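Local coordinates for tudor domain-containing protein 1 (Homo sapiens, PDB 5M9N), which probably binds arginine-methylated Piwi proteins through its Tudor domains and helps silence transposable elements in the piRNA pathway during spermatogenesis, at residues H43-E48 / G121-L126; C89-S94 / Y100-L105; C148-V153 / K206-A211; E192-D195 / P200-S203. One frame throughout, in Å; residues are numbered along the deposited sequence. Where two conformers were deposited one is given.

Contact 1. Residues H43-E48 / G121-L126; sequences HIQTPE and GNFEIL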
loop_
_atom_site.group_PDB
_atom_site.type_symbol
_atom_site.label_atom_id
_atom_site.label_comp_id
_atom_site.label_asym_id
_atom_site.label_seq_id
_atom_site.Cartn_x
_atom_site.Cartn_y
_atom_site.Cartn_z
ATOM N N HIS A 43 0.850 3.788 -5.152
ATOM C CA HIS A 43 2.285 3.483 -5.291
ATOM C C HIS A 43 2.447 2.433 -6.395
ATOM O O HIS A 43 1.667 1.502 -6.392
ATOM C CB HIS A 43 2.794 2.909 -3.947
ATOM C CG HIS A 43 4.278 2.719 -3.880
ATOM N ND1 HIS A 43 5.154 3.751 -3.614
ATOM C CD2 HIS A 43 5.043 1.616 -4.052
ATOM C CE1 HIS A 43 6.393 3.295 -3.637
ATOM N NE2 HIS A 43 6.353 2.002 -3.902
ATOM N N ILE A 44 3.468 2.559 -7.263
ATOM C CA ILE A 44 3.708 1.656 -8.399
ATOM C C ILE A 44 5.156 1.251 -8.420
ATOM O O ILE A 44 5.999 2.117 -8.599
ATOM C CB ILE A 44 3.430 2.337 -9.784
ATOM C CG1 ILE A 44 1.950 2.744 -9.891
ATOM C CG2 ILE A 44 3.816 1.437 -10.984
ATOM C CD1 ILE A 44 1.639 3.517 -11.168
ATOM N N GLN A 45 5.440 -0.046 -8.252
ATOM C CA GLN A 45 6.752 -0.608 -8.655
ATOM C C GLN A 45 6.756 -0.942 -10.116
ATOM O O GLN A 45 7.547 -0.416 -10.857
ATOM C CB GLN A 45 7.129 -1.845 -7.790
ATOM C CG GLN A 45 7.473 -1.436 -6.349
ATOM C CD GLN A 45 8.642 -0.502 -6.276
ATOM O OE1 GLN A 45 9.602 -0.667 -6.982
ATOM N NE2 GLN A 45 8.545 0.522 -5.468
ATOM N N THR A 46 5.864 -1.818 -10.538
ATOM C CA THR A 46 5.696 -2.149 -11.945
ATOM C C THR A 46 4.214 -2.429 -12.162
ATOM O O THR A 46 3.466 -2.547 -11.191
ATOM C CB THR A 46 6.411 -3.482 -12.335
ATOM O OG1 THR A 46 5.692 -4.555 -11.742
ATOM C CG2 THR A 46 7.855 -3.527 -11.816
ATOM N N PRO A 47 3.840 -2.726 -13.397
ATOM C CA PRO A 47 2.504 -3.190 -13.649
ATOM C C PRO A 47 2.104 -4.461 -12.967
ATOM O O PRO A 47 0.915 -4.664 -12.799
ATOM C CB PRO A 47 2.480 -3.337 -15.159
ATOM C CG PRO A 47 3.389 -2.271 -15.625
ATOM C CD PRO A 47 4.503 -2.354 -14.660
ATOM N N GLU A 48 3.051 -5.273 -12.525
ATOM C CA GLU A 48 2.755 -6.466 -11.743
ATOM C C GLU A 48 2.956 -6.254 -10.254
ATOM O O GLU A 48 2.865 -7.196 -9.504
ATOM C CB GLU A 48 3.653 -7.643 -12.250
ATOM C CG GLU A 48 3.117 -8.283 -13.536
ATOM C CD GLU A 48 4.179 -8.698 -14.533
ATOM O OE1 GLU A 48 5.393 -8.603 -14.226
ATOM O OE2 GLU A 48 3.823 -9.096 -15.654
ATOM N N GLY A 121 1.596 1.690 0.796
ATOM C CA GLY A 121 2.316 0.898 -0.133
ATOM C C GLY A 121 3.756 1.226 -0.389
ATOM O O GLY A 121 4.489 0.416 -1.028
ATOM N N ASN A 122 4.199 2.357 0.127
ATOM C CA ASN A 122 5.583 2.737 0.040
ATOM C C ASN A 122 6.361 2.088 1.205
ATOM O O ASN A 122 5.799 1.371 2.047
ATOM C CB ASN A 122 5.716 4.280 -0.020
ATOM C CG ASN A 122 5.239 4.955 1.228
ATOM O OD1 ASN A 122 4.176 4.663 1.738
ATOM N ND2 ASN A 122 6.084 5.766 1.793
ATOM N N PHE A 123 7.665 2.310 1.192
ATOM C CA PHE A 123 8.598 1.705 2.118
ATOM C C PHE A 123 9.785 2.645 2.348
ATOM O O PHE A 123 10.039 3.526 1.569
ATOM C CB PHE A 123 9.005 0.327 1.615
ATOM C CG PHE A 123 9.919 0.368 0.418
ATOM C CD1 PHE A 123 11.296 0.645 0.574
ATOM C CD2 PHE A 123 9.412 0.153 -0.859
ATOM C CE1 PHE A 123 12.113 0.783 -0.508
ATOM C CE2 PHE A 123 10.248 0.262 -1.967
ATOM C CZ PHE A 123 11.610 0.533 -1.786
ATOM N N GLU A 124 10.503 2.475 3.457
ATOM C CA GLU A 124 11.775 3.147 3.682
ATOM C C GLU A 124 12.555 2.450 4.800
ATOM O O GLU A 124 12.035 1.555 5.430
ATOM C CB GLU A 124 11.632 4.616 4.047
ATOM C CG GLU A 124 10.895 4.916 5.324
ATOM C CD GLU A 124 10.606 6.431 5.470
ATOM O OE1 GLU A 124 11.343 7.249 4.894
ATOM O OE2 GLU A 124 9.677 6.769 6.189
ATOM N N ILE A 125 13.767 2.923 5.021
ATOM C CA ILE A 125 14.600 2.456 6.127
ATOM C C ILE A 125 14.649 3.522 7.180
ATOM O O ILE A 125 14.946 4.668 6.889
ATOM C CB ILE A 125 16.009 2.075 5.628
ATOM C CG1 ILE A 125 15.879 0.851 4.746
ATOM C CG2 ILE A 125 16.946 1.768 6.808
ATOM C CD1 ILE A 125 17.126 0.616 3.911
ATOM N N LEU A 126 14.319 3.138 8.395
ATOM C CA LEU A 126 14.183 4.047 9.502
ATOM C C LEU A 126 15.034 3.596 10.690
ATOM O O LEU A 126 15.087 2.413 11.007
ATOM C CB LEU A 126 12.743 4.109 9.964
ATOM C CG LEU A 126 11.753 4.718 8.969
ATOM C CD1 LEU A 126 10.371 4.754 9.602
ATOM C CD2 LEU A 126 12.170 6.127 8.609
#
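One face of the H43 imidazole lies against the backbone of G121 and N122. N122 CA sits over the middle of the ring, 3.9 Å from its centroid and 13° off the ring normal, a CH-pi contact. The G121 carbonyl passes nearer the rim, with its O 3.3 Å from H43 CD2. At the edge of the F123 ring, close to its plane, is the amide of Q45, whose NE2 comes 3.9 Å from F123 CE2; amide and ring planes are steeply inclined. The Q45 chain bends at chi2 (-61°), which brings its amide back toward the H43 ring, and NE2 donates to H43 NE2 at 3.1 Å. That bond, present in the conformer of H43 described here, lies near the amide plane but tilts 26° out of the imidazole plane. Glycine suits position 121 because its positive phi is awkward for other residues and because H43 CB lies close by. N122 turns its side chain away from H43, toward F93, and packs on the modified side chain of the bound peptide. Strand 36-44 thus meets the loop leading into strand 123-127 beside the methylarginine site of an extended Tudor domain.

Contact 2. Residues C89-S94 / Y100-L105; sequences CCAQFS and YRASVL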
loop_
_atom_site.group_PDB
_atom_site.type_symbol
_atom_site.label_atom_id
_atom_site.label_comp_id
_atom_site.label_asym_id
_atom_site.label_seq_id
_atom_site.Cartn_x
_atom_site.Cartn_y
_atom_site.Cartn_z
ATOM N N CYS A 89 3.878 -2.379 13.504
ATOM C CA CYS A 89 4.140 -1.389 14.555
ATOM C C CYS A 89 3.752 -0.009 14.007
ATOM O O CYS A 89 3.092 0.054 12.968
ATOM C CB CYS A 89 5.602 -1.456 14.971
ATOM S SG CYS A 89 6.781 -1.014 13.710
ATOM N N CYS A 90 4.097 1.061 14.714
ATOM C CA CYS A 90 3.996 2.452 14.232
ATOM C C CYS A 90 5.382 2.901 13.797
ATOM O O CYS A 90 6.394 2.537 14.426
ATOM C CB CYS A 90 3.423 3.373 15.302
ATOM S SG CYS A 90 1.932 2.778 16.105
ATOM N N ALA A 91 5.428 3.579 12.656
ATOM C CA ALA A 91 6.609 4.159 12.074
ATOM C C ALA A 91 6.343 5.631 11.738
ATOM O O ALA A 91 5.265 5.958 11.175
ATOM C CB ALA A 91 6.955 3.416 10.829
ATOM N N GLN A 92 7.311 6.503 12.061
ATOM C CA GLN A 92 7.192 7.928 11.756
ATOM C C GLN A 92 7.851 8.237 10.407
ATOM O O GLN A 92 9.079 8.142 10.246
ATOM C CB GLN A 92 7.880 8.688 12.897
ATOM C CG GLN A 92 7.606 10.138 12.975
ATOM C CD GLN A 92 8.263 10.768 14.180
ATOM O OE1 GLN A 92 9.110 10.162 14.873
ATOM N NE2 GLN A 92 7.942 11.977 14.401
ATOM N N PHE A 93 7.026 8.533 9.426
ATOM C CA PHE A 93 7.430 8.741 8.038
ATOM C C PHE A 93 8.424 9.870 7.933
ATOM O O PHE A 93 8.264 10.883 8.587
ATOM C CB PHE A 93 6.139 9.015 7.206
ATOM C CG PHE A 93 6.341 9.164 5.715
ATOM C CD1 PHE A 93 7.299 8.423 5.021
ATOM C CD2 PHE A 93 5.481 9.979 4.993
ATOM C CE1 PHE A 93 7.443 8.544 3.652
ATOM C CE2 PHE A 93 5.620 10.115 3.629
ATOM C CZ PHE A 93 6.584 9.396 2.950
ATOM N N SER A 94 9.499 9.677 7.159
ATOM C CA SER A 94 10.546 10.674 7.135
ATOM C C SER A 94 10.078 12.022 6.557
ATOM O O SER A 94 10.578 13.048 6.975
ATOM C CB SER A 94 11.749 10.233 6.332
ATOM O OG SER A 94 11.310 9.881 5.056
ATOM N N TYR A 100 2.401 6.268 11.032
ATOM C CA TYR A 100 1.686 5.396 10.095
ATOM C C TYR A 100 1.803 3.976 10.565
ATOM O O TYR A 100 2.735 3.663 11.315
ATOM C CB TYR A 100 2.264 5.578 8.682
ATOM C CG TYR A 100 2.009 6.951 8.084
ATOM C CD1 TYR A 100 0.869 7.250 7.376
ATOM C CD2 TYR A 100 2.919 7.959 8.270
ATOM C CE1 TYR A 100 0.624 8.572 6.897
ATOM C CE2 TYR A 100 2.736 9.216 7.787
ATOM C CZ TYR A 100 1.568 9.538 7.101
ATOM O OH TYR A 100 1.508 10.800 6.641
ATOM N N ARG A 101 0.931 3.101 10.075
ATOM C CA ARG A 101 1.064 1.663 10.337
ATOM C C ARG A 101 2.091 1.033 9.393
ATOM O O ARG A 101 2.209 1.341 8.195
ATOM C CB ARG A 101 -0.290 0.991 10.298
ATOM C CG ARG A 101 -1.262 1.633 11.260
ATOM C CD ARG A 101 -2.531 0.886 11.393
ATOM N NE ARG A 101 -3.195 0.627 10.110
ATOM C CZ ARG A 101 -4.391 0.099 9.999
ATOM N NH1 ARG A 101 -5.101 -0.238 11.051
ATOM N NH2 ARG A 101 -4.897 -0.110 8.816
ATOM N N ALA A 102 2.950 0.180 9.963
ATOM C CA ALA A 102 4.042 -0.291 9.175
ATOM C C ALA A 102 4.409 -1.738 9.549
ATOM O O ALA A 102 4.314 -2.107 10.703
ATOM C CB ALA A 102 5.240 0.587 9.345
ATOM N N SER A 103 4.729 -2.508 8.517
ATOM C CA SER A 103 5.222 -3.899 8.655
ATOM C C SER A 103 6.720 -3.889 8.717
ATOM O O SER A 103 7.355 -3.292 7.901
ATOM C CB SER A 103 4.796 -4.668 7.430
ATOM O OG SER A 103 5.071 -6.023 7.595
ATOM N N VAL A 104 7.296 -4.605 9.674
ATOM C CA VAL A 104 8.753 -4.729 9.761
ATOM C C VAL A 104 9.276 -5.720 8.722
ATOM O O VAL A 104 8.985 -6.897 8.835
ATOM C CB VAL A 104 9.104 -5.175 11.172
ATOM C CG1 VAL A 104 10.618 -5.354 11.342
ATOM C CG2 VAL A 104 8.534 -4.175 12.174
ATOM N N LEU A 105 9.989 -5.272 7.692
ATOM C CA LEU A 105 10.331 -6.197 6.591
ATOM C C LEU A 105 11.690 -6.881 6.822
ATOM O O LEU A 105 11.843 -7.986 6.455
ATOM C CB LEU A 105 10.318 -5.529 5.228
ATOM C CG LEU A 105 9.001 -4.773 4.876
ATOM C CD1 LEU A 105 9.202 -4.073 3.575
ATOM C CD2 LEU A 105 7.875 -5.759 4.809
#
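With CG of F93 anti to the backbone N (chi1 -176°) and CG of Y100 anti to its own carbonyl carbon (chi1 -67°), the two rings come together just beyond the paired strands. F93 turns its edge toward the face of Y100 in an offset edge-to-face pair, planes at 90° and centroids 5.8 Å apart. F93 CB also packs 3.5 Å from Y100 CE2. The phenol OH is anchored by a bond to D96. Behind the rings the strands are antiparallel: A91 N gives to Y100 O at 3.0 Å, Y100 N returns a bond to A91 O, and C89 and A102 form a second hydrogen-bonded pair. Small residues suit the face shared by A91 and A102, whose CB atoms are only 3.6 Å apart, with Y117 packing on A91 and V115 on A102. C90 and R101 form the non-hydrogen-bonded pair between them and project from the other face, where C90 rests on helix 58-73 and R101 makes a salt bridge with D119. F93 and Y100 pack on the modified side chain of the bound peptide. Two aromatic walls at right angles are characteristic of the aromatic cage with which Tudor domains receive methylated arginine.

Contact 3. Residues C148-V153 / K206-A211; sequences CVLAGV and KVLLDA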
loop_
_atom_site.group_PDB
_atom_site.type_symbol
_atom_site.label_atom_id
_atom_site.label_comp_id
_atom_site.label_asym_id
_atom_site.label_seq_id
_atom_site.Cartn_x
_atom_site.Cartn_y
_atom_site.Cartn_z
ATOM N N CYS A 148 -1.826 -5.186 -5.994
ATOM C CA CYS A 148 -2.405 -5.452 -7.268
ATOM C C CYS A 148 -1.376 -5.881 -8.292
ATOM O O CYS A 148 -0.214 -5.464 -8.256
ATOM C CB CYS A 148 -3.077 -4.179 -7.801
ATOM S SG CYS A 148 -4.483 -3.666 -6.789
ATOM N N VAL A 149 -1.864 -6.680 -9.245
ATOM C CA VAL A 149 -1.185 -7.024 -10.448
ATOM C C VAL A 149 -2.146 -6.714 -11.617
ATOM O O VAL A 149 -3.297 -7.053 -11.540
ATOM C CB VAL A 149 -0.993 -8.539 -10.474
ATOM C CG1 VAL A 149 -0.400 -9.001 -11.805
ATOM C CG2 VAL A 149 -0.166 -8.972 -9.283
ATOM N N LEU A 150 -1.638 -6.079 -12.658
ATOM C CA LEU A 150 -2.441 -5.626 -13.758
ATOM C C LEU A 150 -2.790 -6.824 -14.659
ATOM O O LEU A 150 -1.887 -7.474 -15.153
ATOM C CB LEU A 150 -1.702 -4.535 -14.542
ATOM C CG LEU A 150 -2.668 -3.832 -15.521
ATOM C CD1 LEU A 150 -3.663 -2.947 -14.776
ATOM C CD2 LEU A 150 -1.957 -2.994 -16.554
ATOM N N ALA A 151 -4.082 -7.134 -14.799
ATOM C CA ALA A 151 -4.628 -8.252 -15.637
ATOM C C ALA A 151 -4.312 -8.154 -17.111
ATOM O O ALA A 151 -4.279 -7.065 -17.685
ATOM C CB ALA A 151 -6.167 -8.363 -15.501
ATOM N N GLY A 152 -4.073 -9.330 -17.701
ATOM C CA GLY A 152 -4.016 -9.520 -19.152
ATOM C C GLY A 152 -2.719 -9.128 -19.830
ATOM O O GLY A 152 -2.670 -9.144 -21.054
ATOM N N VAL A 153 -1.681 -8.776 -19.070
ATOM C CA VAL A 153 -0.455 -8.235 -19.657
ATOM C C VAL A 153 0.791 -8.883 -19.110
ATOM O O VAL A 153 0.820 -9.303 -17.966
ATOM C CB VAL A 153 -0.286 -6.705 -19.502
ATOM C CG1 VAL A 153 -1.312 -5.989 -20.335
ATOM C CG2 VAL A 153 -0.283 -6.247 -18.020
ATOM N N LYS A 206 -4.832 -2.056 -21.990
ATOM C CA LYS A 206 -4.954 -1.849 -23.479
ATOM C C LYS A 206 -3.949 -0.815 -24.001
ATOM O O LYS A 206 -3.296 -1.044 -25.008
ATOM C CB LYS A 206 -6.407 -1.465 -23.902
ATOM C CG LYS A 206 -6.641 -1.265 -25.426
ATOM C CD LYS A 206 -6.032 -2.374 -26.300
ATOM C CE LYS A 206 -6.656 -2.520 -27.700
ATOM N NZ LYS A 206 -7.027 -1.223 -28.345
ATOM N N VAL A 207 -3.781 0.283 -23.274
ATOM C CA VAL A 207 -2.842 1.323 -23.690
ATOM C C VAL A 207 -1.394 0.792 -23.694
ATOM O O VAL A 207 -0.629 1.076 -24.610
ATOM C CB VAL A 207 -2.914 2.568 -22.786
ATOM C CG1 VAL A 207 -1.837 3.577 -23.182
ATOM C CG2 VAL A 207 -4.286 3.223 -22.838
ATOM N N LEU A 208 -1.020 0.028 -22.666
ATOM C CA LEU A 208 0.313 -0.580 -22.612
ATOM C C LEU A 208 0.575 -1.607 -23.746
ATOM O O LEU A 208 1.698 -1.675 -24.279
ATOM C CB LEU A 208 0.560 -1.232 -21.238
ATOM C CG LEU A 208 0.666 -0.300 -20.029
ATOM C CD1 LEU A 208 0.744 -1.118 -18.746
ATOM C CD2 LEU A 208 1.891 0.614 -20.126
ATOM N N LEU A 209 -0.431 -2.420 -24.066
ATOM C CA LEU A 209 -0.425 -3.283 -25.245
ATOM C C LEU A 209 -0.312 -2.471 -26.543
ATOM O O LEU A 209 0.527 -2.776 -27.383
ATOM C CB LEU A 209 -1.687 -4.149 -25.288
ATOM C CG LEU A 209 -1.766 -5.216 -24.183
ATOM C CD1 LEU A 209 -3.190 -5.568 -23.778
ATOM C CD2 LEU A 209 -1.021 -6.466 -24.606
ATOM N N ASP A 210 -1.122 -1.415 -26.684
ATOM C CA ASP A 210 -1.072 -0.579 -27.893
ATOM C C ASP A 210 0.259 0.140 -28.064
ATOM O O ASP A 210 0.720 0.310 -29.187
ATOM C CB ASP A 210 -2.226 0.430 -27.923
ATOM C CG ASP A 210 -3.576 -0.228 -28.133
ATOM O OD1 ASP A 210 -3.655 -1.440 -28.405
ATOM O OD2 ASP A 210 -4.596 0.473 -28.036
ATOM N N ALA A 211 0.891 0.524 -26.961
ATOM C CA ALA A 211 2.165 1.255 -27.003
ATOM C C ALA A 211 3.410 0.383 -27.185
ATOM O O ALA A 211 4.526 0.912 -27.228
ATOM C CB ALA A 211 2.323 2.103 -25.753
#
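D210 N gives to K206 O at 2.8 Å, the backbone bond that closes a turn of helix 204-210. Across the same turn K206 NZ reaches D210 OD2 at 3.0 Å on its syn lone pair, a salt bridge on the outer side of the helix. Lysine and aspartate suit this exposed side; L208 instead faces segment 148-153, and L209 bends its tip toward it from the flank. No hydrogen bond crosses between the two segments; what joins them is methyl against methyl. L150 CD2 meets L208 CD1 at 4.0 Å, the side chains lying askew to one another. L150 reaches the helix because its CG is anti to the backbone N (chi1 -168°). The second pair lies one residue further along the helix: V153 CG1 approaches L209 CD1 to 3.9 Å and also borders L209 CG. Branched aliphatic groups suit these places, since each offers a methyl without any polar atom to satisfy. Between the two anchoring residues the chain turns through G152, where a positive phi of 80° favours glycine. A151 O accepts a bond from S205 OG, a polar tie beside the apolar pairs, and L150 also touches V204 and S205. The contact thus lays the C-terminal helix 204-210 over the end of strand 146-150, an apolar strand-helix interface outside the Tudor barrel, consistent with the staphylococcal-nuclease-like (OB-type) subdomain of an extended Tudor domain.

Contact 4. Residues E192-D195 / P200-S203; sequences ELID and PHVS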
loop_
_atom_site.group_PDB
_atom_site.type_symbol
_atom_site.label_atom_id
_atom_site.label_comp_id
_atom_site.label_asym_id
_atom_site.label_seq_id
_atom_site.Cartn_x
_atom_site.Cartn_y
_atom_site.Cartn_z
ATOM N N GLU A 192 -8.267 -4.983 -13.371
ATOM C CA GLU A 192 -8.239 -4.066 -14.499
ATOM C C GLU A 192 -8.319 -2.683 -13.927
ATOM O O GLU A 192 -8.984 -2.481 -12.911
ATOM C CB GLU A 192 -9.446 -4.269 -15.412
ATOM C CG GLU A 192 -9.293 -5.362 -16.437
ATOM C CD GLU A 192 -10.610 -5.717 -17.077
ATOM O OE1 GLU A 192 -11.585 -4.977 -16.889
ATOM O OE2 GLU A 192 -10.684 -6.749 -17.762
ATOM N N LEU A 193 -7.640 -1.739 -14.563
ATOM C CA LEU A 193 -7.689 -0.333 -14.190
ATOM C C LEU A 193 -8.346 0.423 -15.336
ATOM O O LEU A 193 -7.823 0.411 -16.439
ATOM C CB LEU A 193 -6.301 0.225 -14.007
ATOM C CG LEU A 193 -5.427 -0.352 -12.876
ATOM C CD1 LEU A 193 -4.134 0.428 -12.836
ATOM C CD2 LEU A 193 -6.165 -0.301 -11.559
ATOM N N ILE A 194 -9.453 1.111 -15.048
ATOM C CA ILE A 194 -10.276 1.711 -16.105
ATOM C C ILE A 194 -10.559 3.150 -15.733
ATOM O O ILE A 194 -11.125 3.426 -14.689
ATOM C CB ILE A 194 -11.599 0.944 -16.283
ATOM C CG1 ILE A 194 -11.321 -0.534 -16.613
ATOM C CG2 ILE A 194 -12.438 1.534 -17.417
ATOM C CD1 ILE A 194 -12.459 -1.459 -16.246
ATOM N N ASP A 195 -10.129 4.065 -16.587
ATOM C CA ASP A 195 -10.376 5.451 -16.362
ATOM C C ASP A 195 -11.680 5.759 -17.138
ATOM O O ASP A 195 -11.718 5.698 -18.357
ATOM C CB ASP A 195 -9.217 6.306 -16.829
ATOM C CG ASP A 195 -9.475 7.820 -16.642
ATOM O OD1 ASP A 195 -10.496 8.224 -15.983
ATOM O OD2 ASP A 195 -8.669 8.598 -17.195
ATOM N N PRO A 200 -14.835 7.566 -24.417
ATOM C CA PRO A 200 -14.489 6.167 -24.693
ATOM C C PRO A 200 -13.594 5.693 -23.520
ATOM O O PRO A 200 -12.549 6.311 -23.286
ATOM C CB PRO A 200 -13.721 6.240 -26.006
ATOM C CG PRO A 200 -13.185 7.629 -26.077
ATOM C CD PRO A 200 -14.090 8.509 -25.278
ATOM N N HIS A 201 -14.031 4.683 -22.756
ATOM C CA HIS A 201 -13.290 4.267 -21.545
ATOM C C HIS A 201 -11.932 3.685 -21.974
ATOM O O HIS A 201 -11.836 3.011 -23.012
ATOM C CB HIS A 201 -14.023 3.190 -20.719
ATOM C CG HIS A 201 -15.219 3.673 -19.964
ATOM N ND1 HIS A 201 -16.091 2.803 -19.338
ATOM C CD2 HIS A 201 -15.721 4.917 -19.765
ATOM C CE1 HIS A 201 -17.071 3.491 -18.782
ATOM N NE2 HIS A 201 -16.862 4.776 -19.016
ATOM N N VAL A 202 -10.909 3.929 -21.150
ATOM C CA VAL A 202 -9.541 3.520 -21.441
ATOM C C VAL A 202 -9.013 2.570 -20.335
ATOM O O VAL A 202 -9.078 2.887 -19.140
ATOM C CB VAL A 202 -8.610 4.741 -21.680
ATOM C CG1 VAL A 202 -9.191 5.666 -22.767
ATOM C CG2 VAL A 202 -8.370 5.547 -20.420
ATOM N N SER A 203 -8.572 1.384 -20.773
ATOM C CA SER A 203 -8.012 0.339 -19.921
ATOM C C SER A 203 -6.547 0.619 -19.870
ATOM O O SER A 203 -5.949 0.911 -20.906
ATOM C CB SER A 203 -8.242 -1.033 -20.562
ATOM O OG SER A 203 -7.763 -2.119 -19.789
HETATM O O HOH W 1 -6.515 -2.408 -17.412
#
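I194 and D195 meet S203 and V202 in an antiparallel beta hairpin, with strand 189-195 running into the short strand 202-203. D195 and V202 form its hydrogen-bonded pair. D195 N donates to V202 O at 3.0 Å and nearly straight, 163° at the hydrogen; the return bond, V202 N to D195 O, is long at 3.4 Å and weak. I194 and S203 are the non-hydrogen-bonded pair; V202 O also receives the CA-H of I194, and L193 O that of S203. L193 is backbone-bonded to V204 as well. The aspartate side chain is satisfied from outside the pair. Its OD2 makes a salt bridge with K175, although E198 crowds that same oxygen with a like charge, and its OD1 accepts from S197 N in the connecting turn, which suits an aspartate at the strand's end. Beta-branched V202 fits an extended strand and lays CG2 3.8 Å from D195 CB, while on the other face I194 CG2 touches H201 CB. E192 OE1 is paired with K180 of the neighbouring strand. S203 stands at the N-cap position, directly before helix 204-210. With its OG anti to the backbone N (chi1 -178°), the hydroxyl turns to a water instead of a residue of strand 189-195. That water accepts from L193 N at 3.1 Å and lies 2.7 Å from S203 OG, bridging the two strands.

How the contacts relate
From the N terminus, contact 1 opens first on strand 36-44 and closes a long loop when the chain returns at 121-126. Contact 2, a hairpin of the five-stranded Tudor sheet, is nested inside that loop and touches it through the bond between E124 OE1 and S94 OG. Contact 3 then begins at 148-153, in series with both, and closes at helix 204-210 around the hairpin of contact 4, nested within it. Contacts 3 and 4 meet where L150 packs on L193 in adjacent strands. Contact 1 joins strand 36-44 of the mixed sheet to strand 123-127 of the Tudor sheet, and the bond from L150 N to P47 O ties it to contact 3.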